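Local atomic coordinates of uncharacterized protein BT9727_2919 (Bacillus thuringiensis serovar konkukian, PDB entry 3GGM), a protein that is of uncharacterised function but probably belongs to the amidohydrolases that cleave non-peptide carbon-nitrogen bonds, represented here by a short N-terminal beta-rich fragment. Residues 17-29 against 33-45. Numbering follows the deposited sequence.
Sequences DPSQPEVSAIAIT and ITAVGGDELLNSA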
loop_
_atom_site.group_PDB
_atom_site.type_symbol
_atom_site.label_atom_id
_atom_site.label_comp_id
_atom_site.label_asym_id
_atom_site.label_seq_id
_atom_site.Cartn_x
_atom_site.Cartn_y
_atom_site.Cartn_z
ATOM N N ASP A 17 7.866 11.340 -12.381
ATOM C CA ASP A 17 8.435 12.266 -13.357
ATOM C C ASP A 17 9.904 11.874 -13.466
ATOM O O ASP A 17 10.664 12.028 -12.514
ATOM C CB ASP A 17 8.335 13.721 -12.872
ATOM C CG ASP A 17 9.023 14.715 -13.826
ATOM O OD1 ASP A 17 9.798 14.286 -14.713
ATOM O OD2 ASP A 17 8.800 15.933 -13.675
ATOM N N PRO A 18 10.321 11.352 -14.628
ATOM C CA PRO A 18 11.711 10.941 -14.828
ATOM C C PRO A 18 12.732 12.017 -14.491
ATOM O O PRO A 18 13.820 11.716 -14.006
ATOM C CB PRO A 18 11.744 10.559 -16.304
ATOM C CG PRO A 18 10.361 10.015 -16.526
ATOM C CD PRO A 18 9.504 11.038 -15.813
ATOM N N SER A 19 12.368 13.272 -14.729
ATOM C CA SER A 19 13.271 14.392 -14.472
ATOM C C SER A 19 13.298 14.844 -13.015
ATOM O O SER A 19 14.144 15.655 -12.629
ATOM C CB SER A 19 12.887 15.583 -15.346
ATOM O OG SER A 19 11.669 16.146 -14.897
ATOM N N GLN A 20 12.378 14.332 -12.205
ATOM C CA GLN A 20 12.334 14.717 -10.800
ATOM C C GLN A 20 11.584 13.642 -10.028
ATOM O O GLN A 20 10.462 13.865 -9.565
ATOM C CB GLN A 20 11.630 16.074 -10.652
ATOM C CG GLN A 20 11.867 16.746 -9.313
ATOM C CD GLN A 20 11.326 18.164 -9.249
ATOM O OE1 GLN A 20 11.668 18.928 -8.342
ATOM N NE2 GLN A 20 10.476 18.523 -10.205
ATOM N N PRO A 21 12.208 12.463 -9.866
ATOM C CA PRO A 21 11.643 11.305 -9.165
ATOM C C PRO A 21 11.472 11.437 -7.654
ATOM O O PRO A 21 10.795 10.613 -7.027
ATOM C CB PRO A 21 12.606 10.181 -9.539
ATOM C CG PRO A 21 13.921 10.900 -9.610
ATOM C CD PRO A 21 13.573 12.168 -10.349
ATOM N N GLU A 22 12.087 12.455 -7.067
ATOM C CA GLU A 22 11.984 12.660 -5.625
ATOM C C GLU A 22 11.949 14.146 -5.291
ATOM O O GLU A 22 12.824 14.898 -5.710
ATOM C CB GLU A 22 13.176 12.010 -4.917
ATOM C CG GLU A 22 13.360 10.520 -5.212
ATOM C CD GLU A 22 12.378 9.632 -4.449
ATOM O OE1 GLU A 22 12.429 9.630 -3.198
ATOM O OE2 GLU A 22 11.563 8.934 -5.094
ATOM N N VAL A 23 10.922 14.568 -4.555
ATOM C CA VAL A 23 10.794 15.963 -4.144
ATOM C C VAL A 23 10.563 15.960 -2.642
ATOM O O VAL A 23 10.314 14.895 -2.057
ATOM C CB VAL A 23 9.599 16.660 -4.837
ATOM C CG1 VAL A 23 9.835 16.713 -6.351
ATOM C CG2 VAL A 23 8.302 15.904 -4.519
ATOM N N SER A 24 10.657 17.125 -2.007
ATOM C CA SER A 24 10.440 17.193 -0.563
ATOM C C SER A 24 9.128 17.880 -0.219
ATOM O O SER A 24 8.732 17.925 0.939
ATOM C CB SER A 24 11.585 17.942 0.125
ATOM O OG SER A 24 11.671 19.290 -0.319
ATOM N N ALA A 25 8.455 18.421 -1.225
ATOM C CA ALA A 25 7.210 19.126 -0.971
ATOM C C ALA A 25 6.225 18.996 -2.121
ATOM O O ALA A 25 6.613 18.934 -3.277
ATOM C CB ALA A 25 7.496 20.584 -0.720
ATOM N N ILE A 26 4.943 18.979 -1.786
ATOM C CA ILE A 26 3.912 18.867 -2.800
ATOM C C ILE A 26 2.773 19.818 -2.448
ATOM O O ILE A 26 2.495 20.050 -1.267
ATOM C CB ILE A 26 3.390 17.411 -2.866
ATOM C CG1 ILE A 26 2.390 17.248 -4.003
ATOM C CG2 ILE A 26 2.727 17.041 -1.553
ATOM C CD1 ILE A 26 1.906 15.816 -4.158
ATOM N N ALA A 27 2.134 20.379 -3.472
ATOM C CA ALA A 27 1.012 21.297 -3.273
ATOM C C ALA A 27 -0.238 20.671 -3.880
ATOM O O ALA A 27 -0.194 20.123 -4.990
ATOM C CB ALA A 27 1.293 22.661 -3.930
ATOM N N ILE A 28 -1.343 20.770 -3.149
ATOM C CA ILE A 28 -2.619 20.202 -3.573
ATOM C C ILE A 28 -3.695 21.275 -3.595
ATOM O O ILE A 28 -3.859 22.023 -2.626
ATOM C CB ILE A 28 -3.071 19.078 -2.605
ATOM C CG1 ILE A 28 -2.012 17.974 -2.569
ATOM C CG2 ILE A 28 -4.441 18.516 -3.030
ATOM C CD1 ILE A 28 -2.296 16.895 -1.539
ATOM N N THR A 29 -4.422 21.350 -4.709
ATOM C CA THR A 29 -5.503 22.318 -4.862
ATOM C C THR A 29 -6.745 21.522 -5.237
ATOM O O THR A 29 -6.783 20.860 -6.274
ATOM C CB THR A 29 -5.165 23.342 -5.950
ATOM O OG1 THR A 29 -3.894 23.932 -5.648
ATOM C CG2 THR A 29 -6.227 24.440 -6.008
ATOM N N ILE A 33 -2.781 17.453 -7.592
ATOM C CA ILE A 33 -1.455 18.020 -7.369
ATOM C C ILE A 33 -1.257 19.225 -8.286
ATOM O O ILE A 33 -1.379 19.109 -9.501
ATOM C CB ILE A 33 -0.351 16.991 -7.653
ATOM C CG1 ILE A 33 -0.661 15.683 -6.923
ATOM C CG2 ILE A 33 0.993 17.537 -7.196
ATOM C CD1 ILE A 33 -0.909 15.842 -5.440
ATOM N N THR A 34 -0.933 20.369 -7.688
ATOM C CA THR A 34 -0.740 21.626 -8.412
ATOM C C THR A 34 0.722 21.944 -8.671
ATOM O O THR A 34 1.052 22.688 -9.599
ATOM C CB THR A 34 -1.289 22.813 -7.612
ATOM O OG1 THR A 34 -2.493 22.431 -6.950
ATOM C CG2 THR A 34 -1.566 23.986 -8.538
ATOM N N ALA A 35 1.597 21.417 -7.819
ATOM C CA ALA A 35 3.028 21.652 -7.965
ATOM C C ALA A 35 3.820 20.754 -7.027
ATOM O O ALA A 35 3.290 20.265 -6.023
ATOM C CB ALA A 35 3.347 23.117 -7.666
ATOM N N VAL A 36 5.087 20.541 -7.372
ATOM C CA VAL A 36 6.004 19.732 -6.577
ATOM C C VAL A 36 7.346 20.436 -6.588
ATOM O O VAL A 36 7.635 21.206 -7.502
ATOM C CB VAL A 36 6.207 18.311 -7.159
ATOM C CG1 VAL A 36 4.892 17.543 -7.139
ATOM C CG2 VAL A 36 6.779 18.394 -8.575
ATOM N N GLY A 37 8.160 20.171 -5.573
ATOM C CA GLY A 37 9.473 20.790 -5.489
ATOM C C GLY A 37 9.982 20.810 -4.057
ATOM O O GLY A 37 9.904 19.799 -3.352
ATOM N N GLY A 38 10.494 21.960 -3.628
ATOM C CA GLY A 38 11.022 22.093 -2.283
ATOM C C GLY A 38 10.226 23.081 -1.457
ATOM O O GLY A 38 9.079 23.393 -1.783
ATOM N N ASP A 39 10.821 23.601 -0.393
ATOM C CA ASP A 39 10.087 24.545 0.435
ATOM C C ASP A 39 9.736 25.865 -0.266
ATOM O O ASP A 39 9.031 26.679 0.311
ATOM C CB ASP A 39 10.826 24.811 1.758
ATOM C CG ASP A 39 12.296 25.111 1.562
ATOM O OD1 ASP A 39 12.620 25.963 0.709
ATOM O OD2 ASP A 39 13.127 24.498 2.272
ATOM N N GLU A 40 10.203 26.085 -1.500
ATOM C CA GLU A 40 9.838 27.331 -2.190
ATOM C C GLU A 40 8.327 27.328 -2.447
ATOM O O GLU A 40 7.717 28.377 -2.613
ATOM C CB GLU A 40 10.602 27.515 -3.519
ATOM C CG GLU A 40 10.290 26.507 -4.627
ATOM C CD GLU A 40 10.900 25.137 -4.373
ATOM O OE1 GLU A 40 11.626 24.976 -3.369
ATOM O OE2 GLU A 40 10.654 24.219 -5.185
ATOM N N LEU A 41 7.726 26.141 -2.461
ATOM C CA LEU A 41 6.289 26.016 -2.664
ATOM C C LEU A 41 5.517 26.798 -1.596
ATOM O O LEU A 41 4.395 27.261 -1.832
ATOM C CB LEU A 41 5.869 24.545 -2.616
ATOM C CG LEU A 41 5.580 23.818 -3.934
ATOM C CD1 LEU A 41 6.756 23.930 -4.888
ATOM C CD2 LEU A 41 5.255 22.345 -3.623
ATOM N N LEU A 42 6.115 26.950 -0.419
ATOM C CA LEU A 42 5.444 27.675 0.651
ATOM C C LEU A 42 5.221 29.154 0.302
ATOM O O LEU A 42 4.399 29.822 0.924
ATOM C CB LEU A 42 6.245 27.547 1.952
ATOM C CG LEU A 42 6.250 26.142 2.558
ATOM C CD1 LEU A 42 7.303 26.033 3.681
ATOM C CD2 LEU A 42 4.846 25.839 3.088
ATOM N N ASN A 43 5.940 29.661 -0.696
ATOM C CA ASN A 43 5.777 31.055 -1.098
ATOM C C ASN A 43 4.443 31.275 -1.803
ATOM O O ASN A 43 3.957 32.406 -1.890
ATOM C CB ASN A 43 6.912 31.496 -2.025
ATOM C CG ASN A 43 8.266 31.446 -1.353
ATOM O OD1 ASN A 43 8.399 31.810 -0.187
ATOM N ND2 ASN A 43 9.282 31.001 -2.088
ATOM N N SER A 44 3.849 30.193 -2.295
ATOM C CA SER A 44 2.571 30.269 -3.005
ATOM C C SER A 44 1.390 30.173 -2.050
ATOM O O SER A 44 0.248 30.430 -2.431
ATOM C CB SER A 44 2.471 29.134 -4.021
ATOM O OG SER A 44 2.270 27.898 -3.354
ATOM N N ALA A 45 1.670 29.800 -0.808
ATOM C CA ALA A 45 0.631 29.650 0.199
ATOM C C ALA A 45 0.073 30.980 0.712
ATOM O O ALA A 45 0.718 32.023 0.609
ATOM C CB ALA A 45 1.175 28.841 1.373
#
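Ala27 and Ala35 form a hydrogen-bonded antiparallel pair at the middle of this contact. Ala27 N donates to Ala35 O at 2.8 Å, and the return bond comes from the neighbouring Thr34 N, to Ala27 O at 2.8 Å. Thr34 and Ala35 thus both face Ala27, a classic beta bulge. A second one lies where Ser24 and Ala25 face Gly37. There Gly37 O takes a bond from Ser24 N and a weak one from Ala25 N, while Gly37 N donates to Ala25 O.

Gly37 holds a backbone shape that a side chain would hardly tolerate. Next to it, Gly38 N donates almost straight (174°) to Glu40 OE2, tying the strand end to the following turns.

Apolar packing covers both faces. On one, Ile26 sends CG1 anti to its own N (chi1 -175°), and this branch meets Ile33 CG2 and Val36 CG1. Ile26 and Ile33 side chains cross at about a right angle. Val23 CG1 reaches Val36 CB at 4.0 Å. On the other face, Leu41 CD2 lies over Ala25 CB and Ala27 CB, at 4.1 and 4.0 Å.

Leu16 of a second subunit packs on Ile33 and Val36. Strands 22-29 and 32-37 make a bulged antiparallel beta hairpin within a mixed sheet.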